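3-hydroxyadipyl-CoA dehydrogenase (PDB 3MOG) catalyses the NAD-dependent oxidation of 3-hydroxyadipyl-CoA to 3-oxoadipyl-CoA in the bacterial breakdown of phenylacetate. Local coordinates at residues A297-D300 and S301-P304; Q326-A330 and Q331-I335; A355-A358 and V359-D362; K367-Y370 and Y371-Q375. All blocks are in the same frame, centred on the assembly; numbering follows the deposited sequence.

Contact 1. Residues A297-D300 and S301-P304; sequences AVSD and SFSP
Phe302 folds back over the two residues that lead into the bend, Val298 and Ser299. Starting at its root, CB sits 3.4 Å from Ser299 O and also meets Val298 CG1. The ring carbon CG lies 3.8 Å from that same methyl, CG1 of Val298, and the CD2 branch passes beside it, the two side chains crossing at about a right angle. Val298 presents this methyl because CG1 stands anti to its backbone N (chi1 -159°). On the other branch CD1 comes within 3.3 Å of Ser299 OG, with CE1 a little farther from the same oxygen; the hydroxyl approaches the ring obliquely. That hydroxyl is held in turn by a hydrogen bond to the second serine, Ser299 OG to Ser301 OG at 2.9 Å.

Under the side chains the backbone closes on itself: Phe302 N donates to Ser299 O over 3.0 Å, fairly straight at 158°, though the donor stands well above the carbonyl plane. Farther along, Asp300 and Ser303 both lean on Tyr370 of helix 362-373, while Phe302 touches Arg366. The bond from Phe302 N back to Ser299 O closes a tight reversal over Ser299-Phe302, consistent with a beta turn, at the surface in the loop leading to strand 307-309.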
ATOM      1  N   ALA C 297      41.906 -14.664  16.820  1.00 69.87           N
ATOM      2  CA  ALA C 297      41.774 -15.746  17.793  1.00 72.34           C
ATOM      3  C   ALA C 297      41.902 -15.214  19.210  1.00 76.72           C
ATOM      4  O   ALA C 297      42.853 -14.500  19.541  1.00 78.09           O
ATOM      5  CB  ALA C 297      42.795 -16.846  17.538  1.00 66.14           C
ATOM      6  N   VAL C 298      40.903 -15.521  20.027  1.00 80.33           N
ATOM      7  CA  VAL C 298      40.986 -15.259  21.453  1.00 85.33           C
ATOM      8  C   VAL C 298      41.906 -16.345  22.028  1.00 89.87           C
ATOM      9  O   VAL C 298      41.911 -17.481  21.532  1.00 89.17           O
ATOM     10  CB  VAL C 298      39.589 -15.261  22.119  1.00 82.13           C
ATOM     11  CG1 VAL C 298      39.619 -14.494  23.431  1.00 86.19           C
ATOM     12  CG2 VAL C 298      38.566 -14.622  21.195  1.00 84.31           C
ATOM     13  N   SER C 299      42.698 -15.983  23.040  1.00 92.29           N
ATOM     14  CA  SER C 299      43.728 -16.868  23.596  1.00 95.54           C
ATOM     15  C   SER C 299      43.156 -18.094  24.319  1.00 99.00           C
ATOM     16  O   SER C 299      42.006 -18.083  24.768  1.00 95.92           O
ATOM     17  CB  SER C 299      44.653 -16.082  24.531  1.00 94.63           C
ATOM     18  OG  SER C 299      43.926 -15.525  25.614  1.00 93.56           O
ATOM     19  N   ASP C 300      43.979 -19.139  24.427  1.00104.52           N
ATOM     20  CA  ASP C 300      43.620 -20.393  25.108  1.00108.11           C
ATOM     21  C   ASP C 300      43.331 -20.224  26.601  1.00109.20           C
ATOM     22  O   ASP C 300      42.744 -21.107  27.228  1.00109.33           O
ATOM     23  CB  ASP C 300      44.722 -21.441  24.916  1.00109.38           C
ATOM     24  CG  ASP C 300      44.787 -21.971  23.496  1.00114.13           C
ATOM     25  OD1 ASP C 300      45.077 -21.184  22.566  1.00117.84           O
ATOM     26  OD2 ASP C 300      44.560 -23.185  23.311  1.00114.53           O
ATOM     27  N   SER C 301      43.744 -19.089  27.158  1.00111.66           N
ATOM     28  CA  SER C 301      43.464 -18.740  28.550  1.00113.93           C
ATOM     29  C   SER C 301      42.003 -18.342  28.765  1.00111.73           C
ATOM     30  O   SER C 301      41.502 -18.381  29.891  1.00111.88           O
ATOM     31  CB  SER C 301      44.375 -17.594  28.996  1.00116.31           C
ATOM     32  OG  SER C 301      44.030 -16.370  28.358  1.00117.35           O
ATOM     33  N   PHE C 302      41.333 -17.957  27.679  1.00108.90           N
ATOM     34  CA  PHE C 302      39.947 -17.500  27.728  1.00107.15           C
ATOM     35  C   PHE C 302      38.940 -18.636  27.537  1.00104.51           C
ATOM     36  O   PHE C 302      37.733 -18.391  27.446  1.00106.64           O
ATOM     37  CB  PHE C 302      39.719 -16.410  26.680  1.00108.75           C
ATOM     38  CG  PHE C 302      40.017 -15.023  27.168  1.00112.93           C
ATOM     39  CD1 PHE C 302      41.321 -14.638  27.479  1.00116.45           C
ATOM     40  CD2 PHE C 302      38.989 -14.091  27.305  1.00119.19           C
ATOM     41  CE1 PHE C 302      41.597 -13.353  27.930  1.00120.66           C
ATOM     42  CE2 PHE C 302      39.251 -12.798  27.752  1.00121.19           C
ATOM     43  CZ  PHE C 302      40.558 -12.428  28.063  1.00124.18           C
ATOM     44  N   SER C 303      39.452 -19.867  27.487  1.00 99.53           N
ATOM     45  CA  SER C 303      38.652 -21.079  27.334  1.00 94.98           C
ATOM     46  C   SER C 303      37.593 -21.241  28.425  1.00 92.23           C
ATOM     47  O   SER C 303      37.869 -20.988  29.597  1.00 93.63           O
ATOM     48  CB  SER C 303      39.563 -22.305  27.325  1.00 94.61           C
ATOM     49  OG  SER C 303      38.809 -23.494  27.468  1.00 97.26           O
ATOM     50  N   PRO C 304      36.373 -21.643  28.031  1.00 90.22           N
ATOM     51  CA  PRO C 304      35.282 -21.973  28.955  1.00 89.02           C
ATOM     52  C   PRO C 304      35.574 -23.176  29.854  1.00 86.98           C
ATOM     53  O   PRO C 304      36.334 -24.073  29.476  1.00 82.19           O
ATOM     54  CB  PRO C 304      34.126 -22.325  28.013  1.00 90.72           C
ATOM     55  CG  PRO C 304      34.757 -22.547  26.661  1.00 87.08           C
ATOM     56  CD  PRO C 304      35.912 -21.630  26.631  1.00 88.46           C
TER

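Contact 2. Residues Q326-A330 and Q331-I335; sequences QGETA and QALAI
Thr329 OG1 accepts a hydrogen bond from Ala332 N at 3.0 Å and lies 3.4 Å from Ala332 CB, so the hydroxyl closes the N-terminal end of helix 330-337. A chi1 of 64° swings OG1 between the backbone N and the carbonyl carbon, the side from which it can reach that amide. The carbonyl of the same residue serves the next one: Leu333 N donates to Thr329 O over 3.1 Å at a nearly straight 165°. Leu333 CG also packs 3.5 Å from Thr329 O. One residue on, Ala334 N closes on Ala330 O at 2.8 Å, and the regular helix is under way.

Glu328 reaches across the same turn, its extended chain bringing OE2 to 3.8 Å from Leu333 CD2, with the two side chains at about a right angle. Its stronger polar partner lies elsewhere, since OE1 forms a salt bridge with Arg336. In the next shell Asp384 takes hydrogen bonds from the first amides of the helix, Ala330 N and Gln331 N. Ala332 and Gln331 pack against Leu468 and Leu469 of a neighbouring subunit.

Thr329 is thus a classical N-cap. Its hydroxyl and the carboxylate of Asp384 between them satisfy three amides that have no preceding turn to bond to, and the negative charge there would probably be favoured by the helix dipole.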
ATOM      1  N   GLN C 326      16.206 -17.060  16.501  1.00 46.70           N
ATOM      2  CA  GLN C 326      14.793 -17.320  16.239  1.00 45.65           C
ATOM      3  C   GLN C 326      14.085 -15.978  15.945  1.00 49.80           C
ATOM      4  O   GLN C 326      12.846 -15.908  15.866  1.00 46.03           O
ATOM      5  CB  GLN C 326      14.149 -17.983  17.466  1.00 40.84           C
ATOM      6  CG  GLN C 326      14.772 -19.346  17.846  1.00 54.21           C
ATOM      7  CD  GLN C 326      14.311 -19.870  19.211  1.00 59.39           C
ATOM      8  OE1 GLN C 326      13.273 -19.460  19.736  1.00 59.14           O
ATOM      9  NE2 GLN C 326      15.083 -20.789  19.780  1.00 62.18           N
ATOM     10  N   GLY C 327      14.867 -14.909  15.825  1.00 46.77           N
ATOM     11  CA  GLY C 327      14.313 -13.602  15.478  1.00 50.99           C
ATOM     12  C   GLY C 327      14.131 -12.664  16.649  1.00 51.25           C
ATOM     13  O   GLY C 327      13.634 -11.544  16.482  1.00 50.39           O
ATOM     14  N   GLU C 328      14.508 -13.135  17.836  1.00 49.08           N
ATOM     15  CA  GLU C 328      14.586 -12.289  19.022  1.00 46.28           C
ATOM     16  C   GLU C 328      16.008 -11.795  19.210  1.00 47.14           C
ATOM     17  O   GLU C 328      16.958 -12.489  18.861  1.00 45.79           O
ATOM     18  CB  GLU C 328      14.128 -13.055  20.252  1.00 53.01           C
ATOM     19  CG  GLU C 328      12.682 -13.519  20.192  1.00 51.98           C
ATOM     20  CD  GLU C 328      12.256 -14.217  21.471  1.00 60.25           C
ATOM     21  OE1 GLU C 328      11.627 -13.560  22.335  1.00 57.89           O
ATOM     22  OE2 GLU C 328      12.574 -15.418  21.618  1.00 59.99           O
ATOM     23  N   THR C 329      16.159 -10.581  19.732  1.00 50.06           N
ATOM     24  CA  THR C 329      17.491 -10.012  19.928  1.00 44.98           C
ATOM     25  C   THR C 329      18.188 -10.644  21.129  1.00 41.06           C
ATOM     26  O   THR C 329      17.544 -11.109  22.066  1.00 48.02           O
ATOM     27  CB  THR C 329      17.457  -8.481  20.151  1.00 42.45           C
ATOM     28  OG1 THR C 329      16.750  -8.199  21.359  1.00 43.35           O
ATOM     29  CG2 THR C 329      16.784  -7.759  18.971  1.00 44.07           C
ATOM     30  N   ALA C 330      19.513 -10.643  21.081  1.00 51.12           N
ATOM     31  CA  ALA C 330      20.354 -11.000  22.217  1.00 50.16           C
ATOM     32  C   ALA C 330      19.962 -10.219  23.469  1.00 48.42           C
ATOM     33  O   ALA C 330      19.831 -10.808  24.548  1.00 47.74           O
ATOM     34  CB  ALA C 330      21.820 -10.777  21.864  1.00 48.32           C
ATOM     35  N   GLN C 331      19.725  -8.913  23.310  1.00 48.41           N
ATOM     36  CA  GLN C 331      19.312  -8.049  24.419  1.00 50.42           C
ATOM     37  C   GLN C 331      17.988  -8.468  25.058  1.00 53.17           C
ATOM     38  O   GLN C 331      17.877  -8.503  26.286  1.00 49.88           O
ATOM     39  CB  GLN C 331      19.279  -6.568  23.993  1.00 54.06           C
ATOM     40  CG  GLN C 331      19.138  -5.562  25.162  1.00 55.70           C
ATOM     41  CD  GLN C 331      20.463  -5.240  25.915  1.00 69.85           C
ATOM     42  OE1 GLN C 331      21.410  -6.031  25.942  1.00 60.67           O
ATOM     43  NE2 GLN C 331      20.509  -4.060  26.531  1.00 68.61           N
ATOM     44  N   ALA C 332      16.990  -8.797  24.242  1.00 52.40           N
ATOM     45  CA  ALA C 332      15.704  -9.227  24.796  1.00 50.92           C
ATOM     46  C   ALA C 332      15.847 -10.528  25.577  1.00 51.82           C
ATOM     47  O   ALA C 332      15.248 -10.678  26.637  1.00 55.50           O
ATOM     48  CB  ALA C 332      14.641  -9.370  23.707  1.00 47.94           C
ATOM     49  N   LEU C 333      16.637 -11.461  25.044  1.00 52.31           N
ATOM     50  CA  LEU C 333      16.880 -12.737  25.720  1.00 53.23           C
ATOM     51  C   LEU C 333      17.666 -12.527  27.011  1.00 50.84           C
ATOM     52  O   LEU C 333      17.323 -13.099  28.045  1.00 52.51           O
ATOM     53  CB  LEU C 333      17.597 -13.736  24.788  1.00 53.20           C
ATOM     54  CG  LEU C 333      16.774 -14.189  23.567  1.00 52.37           C
ATOM     55  CD1 LEU C 333      17.618 -14.990  22.594  1.00 53.22           C
ATOM     56  CD2 LEU C 333      15.535 -14.970  23.978  1.00 49.21           C
ATOM     57  N   ALA C 334      18.683 -11.663  26.946  1.00 49.91           N
ATOM     58  CA  ALA C 334      19.584 -11.428  28.071  1.00 54.81           C
ATOM     59  C   ALA C 334      18.874 -10.827  29.278  1.00 56.49           C
ATOM     60  O   ALA C 334      19.163 -11.210  30.410  1.00 60.28           O
ATOM     61  CB  ALA C 334      20.795 -10.579  27.657  1.00 41.04           C
ATOM     62  N   ILE C 335      17.927  -9.920  29.050  1.00 54.85           N
ATOM     63  CA  ILE C 335      17.177  -9.378  30.174  1.00 57.40           C
ATOM     64  C   ILE C 335      16.070 -10.327  30.654  1.00 61.31           C
ATOM     65  O   ILE C 335      15.749 -10.353  31.843  1.00 66.34           O
ATOM     66  CB  ILE C 335      16.690  -7.915  29.948  1.00 61.59           C
ATOM     67  CG1 ILE C 335      15.369  -7.870  29.180  1.00 68.72           C
ATOM     68  CG2 ILE C 335      17.806  -7.067  29.281  1.00 60.36           C
ATOM     69  CD1 ILE C 335      14.531  -6.661  29.496  1.00 79.83           C
TER

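Contact 3. Residues A355-A358 and V359-D362; sequences AAAA and VNPD
Asn360 lays its carboxamide back over Ala357, OD1 resting 3.5 Å from Ala357 CB while CG stands 3.4 Å from Ala357 O. The group is turned there by a chi1 of -76°, which sets CG beside its own backbone N and back along the incoming chain. On the amide's other branch ND2 comes to 3.9 Å from Ala356 CB. This is van der Waals contact, since the hydrogen bonds of ND2 run elsewhere: it donates to Val341 O and, weakly, to Thr365 OG1, so the buried carboxamide links the bend to a neighbouring strand and to the helix that follows.

The bend itself is made by Asn360 N, which donates to Ala357 O over 2.8 Å (161° at the hydrogen), coming in from above the plane of that carbonyl. At the exposed corner Val359 turns CG1 inward to 4.2 Å from Ala357 CB, a loose apolar touch. Ala357 itself is buried against Ala330 and Ala334 of helix 330-337. Pro361 then takes the N-cap position of the next helix.

Residues 357-360 form a type I beta turn, and its place is that of the loop between strand 351-356 and helix 362-373 in the beta-alpha-beta unit of the reduced Rossmann-fold domain.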
ATOM      1  N   ALA C 355      25.949 -11.663  17.413  1.00 45.45           N
ATOM      2  CA  ALA C 355      25.683 -10.383  18.046  1.00 50.63           C
ATOM      3  C   ALA C 355      25.630 -10.626  19.520  1.00 48.09           C
ATOM      4  O   ALA C 355      25.026 -11.607  19.973  1.00 47.98           O
ATOM      5  CB  ALA C 355      24.364  -9.769  17.553  1.00 44.35           C
ATOM      6  N   ALA C 356      26.301  -9.749  20.258  1.00 50.40           N
ATOM      7  CA  ALA C 356      26.311  -9.794  21.713  1.00 45.76           C
ATOM      8  C   ALA C 356      25.250  -8.841  22.214  1.00 48.71           C
ATOM      9  O   ALA C 356      25.059  -7.772  21.637  1.00 48.49           O
ATOM     10  CB  ALA C 356      27.656  -9.357  22.229  1.00 49.23           C
ATOM     11  N   ALA C 357      24.550  -9.225  23.275  1.00 50.04           N
ATOM     12  CA  ALA C 357      23.697  -8.276  23.974  1.00 57.60           C
ATOM     13  C   ALA C 357      24.583  -7.163  24.537  1.00 60.68           C
ATOM     14  O   ALA C 357      25.661  -7.434  25.071  1.00 63.49           O
ATOM     15  CB  ALA C 357      22.942  -8.966  25.069  1.00 52.21           C
ATOM     16  N   ALA C 358      24.141  -5.920  24.380  1.00 62.91           N
ATOM     17  CA  ALA C 358      24.825  -4.741  24.949  1.00 63.68           C
ATOM     18  C   ALA C 358      25.215  -4.931  26.411  1.00 60.54           C
ATOM     19  O   ALA C 358      26.282  -4.489  26.829  1.00 62.28           O
ATOM     20  CB  ALA C 358      23.941  -3.498  24.808  1.00 58.33           C
ATOM     21  N   VAL C 359      24.337  -5.615  27.155  1.00 62.75           N
ATOM     22  CA  VAL C 359      24.496  -5.936  28.578  1.00 61.41           C
ATOM     23  C   VAL C 359      25.571  -7.009  28.889  1.00 63.10           C
ATOM     24  O   VAL C 359      25.906  -7.225  30.060  1.00 64.68           O
ATOM     25  CB  VAL C 359      23.105  -6.318  29.203  1.00 62.20           C
ATOM     26  CG1 VAL C 359      22.803  -7.806  29.062  1.00 59.92           C
ATOM     27  CG2 VAL C 359      23.000  -5.887  30.655  1.00 66.01           C
ATOM     28  N   ASN C 360      26.105  -7.676  27.860  1.00 60.94           N
ATOM     29  CA  ASN C 360      27.196  -8.638  28.056  1.00 61.40           C
ATOM     30  C   ASN C 360      28.459  -7.940  28.525  1.00 68.46           C
ATOM     31  O   ASN C 360      28.825  -6.889  27.982  1.00 68.84           O
ATOM     32  CB  ASN C 360      27.552  -9.394  26.769  1.00 56.98           C
ATOM     33  CG  ASN C 360      26.556 -10.480  26.418  1.00 54.26           C
ATOM     34  OD1 ASN C 360      25.452 -10.532  26.952  1.00 53.91           O
ATOM     35  ND2 ASN C 360      26.946 -11.356  25.496  1.00 48.55           N
ATOM     36  N   PRO C 361      29.116  -8.513  29.548  1.00 69.99           N
ATOM     37  CA  PRO C 361      30.506  -8.175  29.803  1.00 71.02           C
ATOM     38  C   PRO C 361      31.326  -8.801  28.694  1.00 71.74           C
ATOM     39  O   PRO C 361      31.041  -9.935  28.280  1.00 68.30           O
ATOM     40  CB  PRO C 361      30.811  -8.871  31.138  1.00 73.94           C
ATOM     41  CG  PRO C 361      29.465  -9.203  31.734  1.00 78.63           C
ATOM     42  CD  PRO C 361      28.569  -9.434  30.564  1.00 72.41           C
ATOM     43  N   ASP C 362      32.336  -8.071  28.228  1.00 73.09           N
ATOM     44  CA  ASP C 362      33.163  -8.485  27.088  1.00 71.99           C
ATOM     45  C   ASP C 362      33.853  -9.840  27.293  1.00 70.37           C
ATOM     46  O   ASP C 362      34.267 -10.480  26.321  1.00 68.71           O
ATOM     47  CB  ASP C 362      34.192  -7.395  26.739  1.00 71.32           C
ATOM     48  CG  ASP C 362      33.543  -6.092  26.247  1.00 75.50           C
ATOM     49  OD1 ASP C 362      32.414  -5.776  26.672  1.00 77.60           O
ATOM     50  OD2 ASP C 362      34.168  -5.374  25.434  1.00 75.97           O
TER

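Contact 4. Residues K367-Y370 and Y371-Q375; sequences KAIY and YLQQQ
Four successive i to i+4 hydrogen bonds run from Lys367-Tyr370 into Tyr371-Gln374, from Tyr371 N to Lys367 O at 3.1 Å through to Gln374 N to Tyr370 O at 3.1 Å, carrying the helix to its last turn. On one flank Ile369 and Gln373 lie side by side and point the same way. The methyl CG2 of Ile369 rests 3.8 Å from Gln373 NE2 and just as near to CD, flanking the amide, while Gln373 CG packs 3.4 Å from Ile369 O. Both ends of that amide are engaged in the loop before strand 307-309: NE2 donates to Glu296 O, and OE1 accepts from Val298 N.

A turn away, Tyr370 meets Gln374. Tyr370 CG stands anti to its backbone N (chi1 176°), which tilts the ring outward and toward the C-terminal end of the helix, where Gln374 lies, and the bent chain of Gln374 brings OE1 to 3.6 Å from Tyr370 CE1. It approaches obliquely, the amide and ring planes 32° apart. On the inner side Leu372 CG touches Ala368 O at 3.3 Å, and these two residues, with Ile369, face strands 341-345 and 351-356. This is the helix of a right-handed beta-alpha-beta crossover, 351-356 to 378-381, packed on the sheet of the Rossmann-like domain.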
ATOM      1  N   LYS C 367      34.322 -15.596  25.535  1.00 54.02           N
ATOM      2  CA  LYS C 367      34.124 -17.052  25.734  1.00 65.97           C
ATOM      3  C   LYS C 367      33.387 -17.717  24.557  1.00 68.85           C
ATOM      4  O   LYS C 367      33.806 -18.780  24.070  1.00 71.77           O
ATOM      5  CB  LYS C 367      33.374 -17.350  27.038  1.00 62.79           C
ATOM      6  CG  LYS C 367      34.196 -17.175  28.302  1.00 76.91           C
ATOM      7  CD  LYS C 367      33.331 -17.385  29.543  1.00 86.53           C
ATOM      8  CE  LYS C 367      34.137 -17.206  30.825  1.00 87.97           C
ATOM      9  NZ  LYS C 367      33.342 -17.589  32.030  1.00 87.44           N
ATOM     10  N   ALA C 368      32.301 -17.077  24.111  1.00 66.97           N
ATOM     11  CA  ALA C 368      31.508 -17.560  22.982  1.00 63.74           C
ATOM     12  C   ALA C 368      32.272 -17.477  21.662  1.00 61.38           C
ATOM     13  O   ALA C 368      32.175 -18.389  20.844  1.00 58.02           O
ATOM     14  CB  ALA C 368      30.191 -16.803  22.891  1.00 63.92           C
ATOM     15  N   ILE C 369      33.032 -16.396  21.468  1.00 59.68           N
ATOM     16  CA  ILE C 369      33.831 -16.226  20.245  1.00 61.11           C
ATOM     17  C   ILE C 369      34.912 -17.310  20.175  1.00 62.55           C
ATOM     18  O   ILE C 369      35.121 -17.913  19.111  1.00 64.14           O
ATOM     19  CB  ILE C 369      34.465 -14.798  20.135  1.00 60.35           C
ATOM     20  CG1 ILE C 369      33.375 -13.734  20.000  1.00 57.26           C
ATOM     21  CG2 ILE C 369      35.447 -14.703  18.949  1.00 53.20           C
ATOM     22  CD1 ILE C 369      33.871 -12.286  20.083  1.00 62.08           C
ATOM     23  N   TYR C 370      35.568 -17.558  21.316  1.00 56.53           N
ATOM     24  CA  TYR C 370      36.602 -18.590  21.427  1.00 64.47           C
ATOM     25  C   TYR C 370      36.042 -19.959  21.043  1.00 63.30           C
ATOM     26  O   TYR C 370      36.588 -20.627  20.169  1.00 64.55           O
ATOM     27  CB  TYR C 370      37.222 -18.639  22.844  1.00 65.42           C
ATOM     28  CG  TYR C 370      38.228 -19.776  23.025  1.00 73.45           C
ATOM     29  CD1 TYR C 370      39.561 -19.638  22.609  1.00 78.40           C
ATOM     30  CD2 TYR C 370      37.842 -20.997  23.591  1.00 78.70           C
ATOM     31  CE1 TYR C 370      40.481 -20.686  22.753  1.00 80.94           C
ATOM     32  CE2 TYR C 370      38.747 -22.050  23.734  1.00 87.47           C
ATOM     33  CZ  TYR C 370      40.064 -21.888  23.318  1.00 90.43           C
ATOM     34  OH  TYR C 370      40.953 -22.932  23.469  1.00 91.40           O
ATOM     35  N   TYR C 371      34.955 -20.355  21.700  1.00 62.48           N
ATOM     36  CA  TYR C 371      34.294 -21.631  21.435  1.00 67.42           C
ATOM     37  C   TYR C 371      34.037 -21.871  19.951  1.00 68.61           C
ATOM     38  O   TYR C 371      34.273 -22.973  19.445  1.00 69.64           O
ATOM     39  CB  TYR C 371      32.976 -21.730  22.212  1.00 65.63           C
ATOM     40  CG  TYR C 371      32.146 -22.931  21.822  1.00 71.99           C
ATOM     41  CD1 TYR C 371      30.973 -22.785  21.064  1.00 70.81           C
ATOM     42  CD2 TYR C 371      32.542 -24.220  22.186  1.00 73.81           C
ATOM     43  CE1 TYR C 371      30.215 -23.891  20.693  1.00 69.38           C
ATOM     44  CE2 TYR C 371      31.796 -25.333  21.818  1.00 69.91           C
ATOM     45  CZ  TYR C 371      30.631 -25.162  21.079  1.00 78.43           C
ATOM     46  OH  TYR C 371      29.894 -26.265  20.720  1.00 84.92           O
ATOM     47  N   LEU C 372      33.559 -20.831  19.268  1.00 63.59           N
ATOM     48  CA  LEU C 372      33.209 -20.921  17.860  1.00 62.88           C
ATOM     49  C   LEU C 372      34.430 -21.088  16.973  1.00 64.38           C
ATOM     50  O   LEU C 372      34.421 -21.915  16.053  1.00 61.59           O
ATOM     51  CB  LEU C 372      32.402 -19.691  17.428  1.00 63.74           C
ATOM     52  CG  LEU C 372      30.976 -19.595  17.977  1.00 58.87           C
ATOM     53  CD1 LEU C 372      30.373 -18.230  17.691  1.00 61.09           C
ATOM     54  CD2 LEU C 372      30.116 -20.706  17.406  1.00 56.95           C
ATOM     55  N   GLN C 373      35.472 -20.304  17.263  1.00 69.83           N
ATOM     56  CA  GLN C 373      36.732 -20.316  16.512  1.00 72.04           C
ATOM     57  C   GLN C 373      37.405 -21.680  16.578  1.00 74.37           C
ATOM     58  O   GLN C 373      37.985 -22.143  15.593  1.00 79.22           O
ATOM     59  CB  GLN C 373      37.686 -19.248  17.046  1.00 66.20           C
ATOM     60  CG  GLN C 373      37.377 -17.831  16.593  1.00 63.92           C
ATOM     61  CD  GLN C 373      38.210 -16.793  17.327  1.00 68.28           C
ATOM     62  OE1 GLN C 373      38.715 -17.043  18.422  1.00 73.19           O
ATOM     63  NE2 GLN C 373      38.348 -15.616  16.729  1.00 63.74           N
ATOM     64  N   GLN C 374      37.287 -22.328  17.734  1.00 73.32           N
ATOM     65  CA  GLN C 374      37.856 -23.652  17.952  1.00 78.42           C
ATOM     66  C   GLN C 374      37.082 -24.757  17.212  1.00 77.09           C
ATOM     67  O   GLN C 374      37.452 -25.935  17.277  1.00 77.52           O
ATOM     68  CB  GLN C 374      37.944 -23.944  19.459  1.00 77.53           C
ATOM     69  CG  GLN C 374      39.211 -24.709  19.882  1.00 88.16           C
ATOM     70  CD  GLN C 374      40.510 -23.976  19.541  1.00 89.08           C
ATOM     71  OE1 GLN C 374      40.638 -22.765  19.760  1.00 87.41           O
ATOM     72  NE2 GLN C 374      41.484 -24.715  19.008  1.00 89.17           N
ATOM     73  N   GLN C 375      36.017 -24.367  16.509  1.00 74.09           N
ATOM     74  CA  GLN C 375      35.216 -25.291  15.709  1.00 72.17           C
ATOM     75  C   GLN C 375      35.375 -25.042  14.215  1.00 70.89           C
ATOM     76  O   GLN C 375      34.643 -25.611  13.405  1.00 78.09           O
ATOM     77  CB  GLN C 375      33.738 -25.223  16.105  1.00 76.39           C
ATOM     78  CG  GLN C 375      33.469 -25.581  17.552  1.00 78.74           C
ATOM     79  CD  GLN C 375      32.044 -26.016  17.791  1.00 87.79           C
ATOM     80  OE1 GLN C 375      31.093 -25.372  17.335  1.00 93.68           O
ATOM     81  NE2 GLN C 375      31.882 -27.119  18.514  1.00 86.58           N
TER

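All four contacts lie on the same side of the chain's centre, around the mixed sheet that includes strands 320-324, 341-345 and 351-356. Contacts 1 and 4 are closest, with centres about 8 Å apart: the turn at 297-304 lies along helix 362-373, and Tyr370 CD1 comes to 3.4 Å from Val298 O. Contacts 2 and 3, about 11 Å between centres, meet where Gln331 OE1 accepts from Val359 N at 3.2 Å, tying the helix 330-337 to the turn after strand 351-356. Contact 3 leads by sequence into contact 4, their nearest atoms about 5 Å apart. Contacts 1 and 2 are farthest from each other, about 25 Å between centres.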